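Local atomic coordinates of Sel1 repeat family protein (Pseudomonas aeruginosa, PDB entry 6LCH), a protein that probably serves as an immunity protein that neutralises the type VI secretion effector PldB in the bacterium that makes it. Residues Y143-K148 / G173-I178; Q191-V194 / S200-F203. One frame throughout, in Å; residues are numbered along the deposited sequence.

In the fold
Interactions 1 and 2 follow each other along the chain and pack helices of an all-helical Sel1-family protein; the first skips a helix, the second joins neighbours. Interaction 1 pairs the late turns of helix 133-146 with those of helix 166-178, one Sel1 repeat against the next. Interaction 2 pairs helix 183-195 with helix 199-208. The contact centres are 18 Å apart and the nearest atoms about 7 Å, without touching. Helix 166-178 links them: it supplies A174 and Y175 to interaction 1, while its S169 and Y170 touch S193 of interaction 2. Interaction 1 is partly buried, its centre about 17 Å from that of the chain; interaction 2 is buried, its centre about 12 Å away.

Interaction 1: Y143-K148 / G173-I178; sequences YIYVAK and GAYYKI
The phenol oxygen of Y145 ends against the backbone of helix 166-178, where its OH lies 3.6 Å from CA of Y175. This is van der Waals contact: the same OH sits 4.1 Å from the carbonyl carbon of A174 and 4.0 Å from CB of Y175, and it meets the Y175 ring at the edge, near the ring plane. With CG anti to its own carbonyl carbon (chi1 -57°), Y145 extends its ring toward helix 166-178. The methyl CG2 of I144 lies 3.5 Å above the centre of one face of that ring. It also reaches the other helix, with CG2 of I144 3.8 Å from CD1 of Y175, approaching this second ring obliquely. One methyl group therefore bridges two tyrosine rings. Y175 swings its ring into place by setting CG anti to the backbone N (chi1 171°). Helix 150-162 lines the contact, L154 touching both I144 and Y175, and K150 also lies against Y175. Small, largely apolar and partly buried, the contact joins helices from consecutive Sel1 repeats, as expected in the alpha-alpha superhelix that these TPR-like repeats build.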
loop_
_atom_site.group_PDB
_atom_site.type_symbol
_atom_site.label_atom_id
_atom_site.label_comp_id
_atom_site.label_asym_id
_atom_site.label_seq_id
_atom_site.Cartn_x
_atom_site.Cartn_y
_atom_site.Cartn_z
ATOM N N TYR A 143 -4.605 -7.396 -14.167
ATOM C CA TYR A 143 -5.237 -6.968 -15.409
ATOM C C TYR A 143 -4.238 -6.340 -16.371
ATOM O O TYR A 143 -4.339 -6.535 -17.587
ATOM C CB TYR A 143 -6.364 -5.987 -15.104
ATOM C CG TYR A 143 -7.608 -6.653 -14.577
ATOM C CD1 TYR A 143 -8.050 -7.855 -15.113
ATOM C CD2 TYR A 143 -8.340 -6.082 -13.551
ATOM C CE1 TYR A 143 -9.189 -8.469 -14.638
ATOM C CE2 TYR A 143 -9.478 -6.690 -13.067
ATOM C CZ TYR A 143 -9.898 -7.882 -13.616
ATOM O OH TYR A 143 -11.033 -8.492 -13.140
ATOM N N ILE A 144 -3.284 -5.565 -15.855
ATOM C CA ILE A 144 -2.351 -4.871 -16.737
ATOM C C ILE A 144 -1.427 -5.866 -17.427
ATOM O O ILE A 144 -1.255 -5.832 -18.650
ATOM C CB ILE A 144 -1.554 -3.811 -15.956
ATOM C CG1 ILE A 144 -2.471 -2.689 -15.478
ATOM C CG2 ILE A 144 -0.432 -3.232 -16.817
ATOM C CD1 ILE A 144 -1.857 -1.854 -14.369
ATOM N N TYR A 145 -0.839 -6.783 -16.660
ATOM C CA TYR A 145 0.243 -7.622 -17.163
ATOM C C TYR A 145 -0.185 -9.059 -17.449
ATOM O O TYR A 145 0.046 -9.558 -18.555
ATOM C CB TYR A 145 1.410 -7.602 -16.171
ATOM C CG TYR A 145 1.940 -6.212 -15.880
ATOM C CD1 TYR A 145 2.866 -5.611 -16.725
ATOM C CD2 TYR A 145 1.522 -5.506 -14.758
ATOM C CE1 TYR A 145 3.359 -4.344 -16.464
ATOM C CE2 TYR A 145 2.013 -4.237 -14.487
ATOM C CZ TYR A 145 2.934 -3.663 -15.343
ATOM O OH TYR A 145 3.427 -2.402 -15.090
ATOM N N VAL A 146 -0.796 -9.741 -16.482
ATOM C CA VAL A 146 -1.177 -11.139 -16.668
ATOM C C VAL A 146 -2.282 -11.219 -17.708
ATOM O O VAL A 146 -2.072 -11.707 -18.824
ATOM C CB VAL A 146 -1.627 -11.794 -15.351
ATOM C CG1 VAL A 146 -2.013 -13.247 -15.598
ATOM C CG2 VAL A 146 -0.533 -11.695 -14.313
ATOM N N ALA A 147 -3.473 -10.761 -17.339
ATOM C CA ALA A 147 -4.526 -10.588 -18.318
ATOM C C ALA A 147 -4.142 -9.474 -19.284
ATOM O O ALA A 147 -3.302 -8.622 -18.988
ATOM C CB ALA A 147 -5.853 -10.266 -17.631
ATOM N N LYS A 148 -4.759 -9.491 -20.459
ATOM C CA LYS A 148 -4.561 -8.402 -21.412
ATOM C C LYS A 148 -5.619 -7.323 -21.258
ATOM O O LYS A 148 -6.058 -6.721 -22.240
ATOM C CB LYS A 148 -4.532 -8.949 -22.835
ATOM C CG LYS A 148 -3.344 -9.868 -23.112
ATOM C CD LYS A 148 -2.108 -9.445 -22.324
ATOM C CE LYS A 148 -0.880 -10.240 -22.744
ATOM N NZ LYS A 148 -1.156 -11.703 -22.819
ATOM N N GLY A 173 3.960 4.571 -11.803
ATOM C CA GLY A 173 5.301 4.829 -12.296
ATOM C C GLY A 173 5.883 3.637 -13.023
ATOM O O GLY A 173 6.417 3.770 -14.125
ATOM N N ALA A 174 5.774 2.450 -12.417
ATOM C CA ALA A 174 6.229 1.232 -13.079
ATOM C C ALA A 174 5.562 1.062 -14.435
ATOM O O ALA A 174 6.231 0.756 -15.429
ATOM C CB ALA A 174 5.959 0.014 -12.194
ATOM N N TYR A 175 4.248 1.278 -14.501
ATOM C CA TYR A 175 3.536 1.120 -15.765
ATOM C C TYR A 175 4.089 2.055 -16.831
ATOM O O TYR A 175 4.427 1.623 -17.940
ATOM C CB TYR A 175 2.043 1.370 -15.568
ATOM C CG TYR A 175 1.296 1.438 -16.879
ATOM C CD1 TYR A 175 0.941 0.280 -17.553
ATOM C CD2 TYR A 175 0.957 2.660 -17.448
ATOM C CE1 TYR A 175 0.263 0.333 -18.753
ATOM C CE2 TYR A 175 0.279 2.723 -18.648
ATOM C CZ TYR A 175 -0.063 1.556 -19.297
ATOM O OH TYR A 175 -0.738 1.612 -20.494
ATOM N N TYR A 176 4.192 3.347 -16.509
ATOM C CA TYR A 176 4.636 4.321 -17.500
ATOM C C TYR A 176 6.082 4.082 -17.907
ATOM O O TYR A 176 6.432 4.225 -19.085
ATOM C CB TYR A 176 4.458 5.736 -16.961
ATOM C CG TYR A 176 3.065 6.239 -17.190
ATOM C CD1 TYR A 176 2.631 6.548 -18.470
ATOM C CD2 TYR A 176 2.170 6.369 -16.139
ATOM C CE1 TYR A 176 1.351 6.991 -18.696
ATOM C CE2 TYR A 176 0.883 6.815 -16.358
ATOM C CZ TYR A 176 0.483 7.127 -17.639
ATOM O OH TYR A 176 -0.794 7.573 -17.879
ATOM N N LYS A 177 6.930 3.716 -16.948
ATOM C CA LYS A 177 8.324 3.428 -17.258
ATOM C C LYS A 177 8.446 2.223 -18.178
ATOM O O LYS A 177 9.197 2.247 -19.159
ATOM C CB LYS A 177 9.108 3.191 -15.968
ATOM C CG LYS A 177 10.553 2.784 -16.201
ATOM C CD LYS A 177 11.268 2.502 -14.889
ATOM C CE LYS A 177 10.795 1.205 -14.274
ATOM N NZ LYS A 177 11.647 0.798 -13.132
ATOM N N ILE A 178 7.700 1.164 -17.888
ATOM C CA ILE A 178 7.926 -0.147 -18.486
ATOM C C ILE A 178 7.015 -0.399 -19.686
ATOM O O ILE A 178 7.470 -0.873 -20.727
ATOM C CB ILE A 178 7.764 -1.236 -17.402
ATOM C CG1 ILE A 178 8.885 -1.102 -16.368
ATOM C CG2 ILE A 178 7.788 -2.607 -18.001
ATOM C CD1 ILE A 178 8.476 -1.480 -14.973
#

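Interaction 2: Q191-V194 / S200-F203; sequences QVSV and SAAF
The methyl CB of A201 packs against the side chain of S193, 3.5 Å from OG and 3.6 Å from CB of S193. V194 continues the seam with both branches. Its CG2 lies against the peptide that joins A201 to A202, 3.5 Å from N of A202, and also meets the A201 methyl at 3.7 Å (V194 CG2 to A201 CB). The other branch, CG1, stands anti to the backbone N (chi1 178°) and faces CB of A202 more loosely. With alanines on one side, V194 can press close to the backbone of helix 199-208, and CA of V194 comes within 5.5 Å of CA of A202. A water spans the polar side of the seam. It accepts from the backbone N of A201 at 2.8 Å and donates to OG of S193 at 3.0 Å, so it satisfies an N-H in the first turn of helix 199-208. The contact packs two consecutive helices across the short turn between them, consistent with the stacked helices of an alpha-alpha solenoid, as in Sel1 and other TPR-like proteins. OG of S193 has a second partner: it hydrogen-bonds to the carbonyl O of A166, tying helix 183-195 back to the start of helix 166-178, whose S169 and Y170 also touch S193. Beyond V194 and A202, I234 of helix 225-240 packs on both side chains, and L249 of helix 249-252 touches V194.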
loop_
_atom_site.group_PDB
_atom_site.type_symbol
_atom_site.label_atom_id
_atom_site.label_comp_id
_atom_site.label_asym_id
_atom_site.label_seq_id
_atom_site.Cartn_x
_atom_site.Cartn_y
_atom_site.Cartn_z
ATOM N N GLN A 191 7.244 9.911 -7.742
ATOM C CA GLN A 191 7.357 10.970 -6.745
ATOM C C GLN A 191 6.074 11.095 -5.933
ATOM O O GLN A 191 6.117 11.208 -4.703
ATOM C CB GLN A 191 7.703 12.300 -7.416
ATOM C CG GLN A 191 8.231 13.340 -6.430
ATOM C CD GLN A 191 8.244 14.746 -6.994
ATOM O OE1 GLN A 191 7.494 15.066 -7.914
ATOM N NE2 GLN A 191 9.100 15.597 -6.439
ATOM N N VAL A 192 4.919 11.076 -6.608
ATOM C CA VAL A 192 3.639 11.097 -5.899
ATOM C C VAL A 192 3.564 9.943 -4.909
ATOM O O VAL A 192 3.074 10.099 -3.782
ATOM C CB VAL A 192 2.472 11.057 -6.904
ATOM C CG1 VAL A 192 1.170 10.689 -6.202
ATOM C CG2 VAL A 192 2.340 12.385 -7.618
ATOM N N SER A 193 4.066 8.774 -5.309
ATOM C CA SER A 193 4.125 7.629 -4.407
ATOM C C SER A 193 4.924 7.957 -3.153
ATOM O O SER A 193 4.516 7.603 -2.040
ATOM C CB SER A 193 4.730 6.431 -5.138
ATOM O OG SER A 193 4.730 5.275 -4.321
ATOM N N VAL A 194 6.057 8.643 -3.311
ATOM C CA VAL A 194 6.867 9.028 -2.157
ATOM C C VAL A 194 6.070 9.929 -1.223
ATOM O O VAL A 194 6.015 9.699 -0.009
ATOM C CB VAL A 194 8.168 9.711 -2.616
ATOM C CG1 VAL A 194 8.986 10.142 -1.410
ATOM C CG2 VAL A 194 8.965 8.782 -3.507
ATOM N N SER A 200 9.238 2.010 -1.399
ATOM C CA SER A 200 9.936 1.507 -2.574
ATOM C C SER A 200 10.200 2.613 -3.587
ATOM O O SER A 200 11.218 2.577 -4.290
ATOM C CB SER A 200 9.133 0.375 -3.210
ATOM O OG SER A 200 9.924 -0.363 -4.123
ATOM N N ALA A 201 9.309 3.604 -3.673
ATOM C CA ALA A 201 9.523 4.694 -4.620
ATOM C C ALA A 201 10.621 5.638 -4.149
ATOM O O ALA A 201 11.358 6.187 -4.976
ATOM C CB ALA A 201 8.224 5.466 -4.847
ATOM N N ALA A 202 10.740 5.845 -2.837
ATOM C CA ALA A 202 11.820 6.677 -2.318
ATOM C C ALA A 202 13.174 6.040 -2.591
ATOM O O ALA A 202 14.123 6.718 -3.005
ATOM C CB ALA A 202 11.627 6.921 -0.820
ATOM N N PHE A 203 13.285 4.730 -2.362
ATOM C CA PHE A 203 14.521 4.040 -2.704
ATOM C C PHE A 203 14.771 4.078 -4.203
ATOM O O PHE A 203 15.914 4.249 -4.643
ATOM C CB PHE A 203 14.486 2.597 -2.213
ATOM C CG PHE A 203 15.779 1.867 -2.417
ATOM C CD1 PHE A 203 16.821 2.020 -1.519
ATOM C CD2 PHE A 203 15.961 1.044 -3.514
ATOM C CE1 PHE A 203 18.013 1.357 -1.703
ATOM C CE2 PHE A 203 17.156 0.375 -3.705
ATOM C CZ PHE A 203 18.182 0.534 -2.797
HETATM O O HOH W 1 6.595 3.286 -3.084
#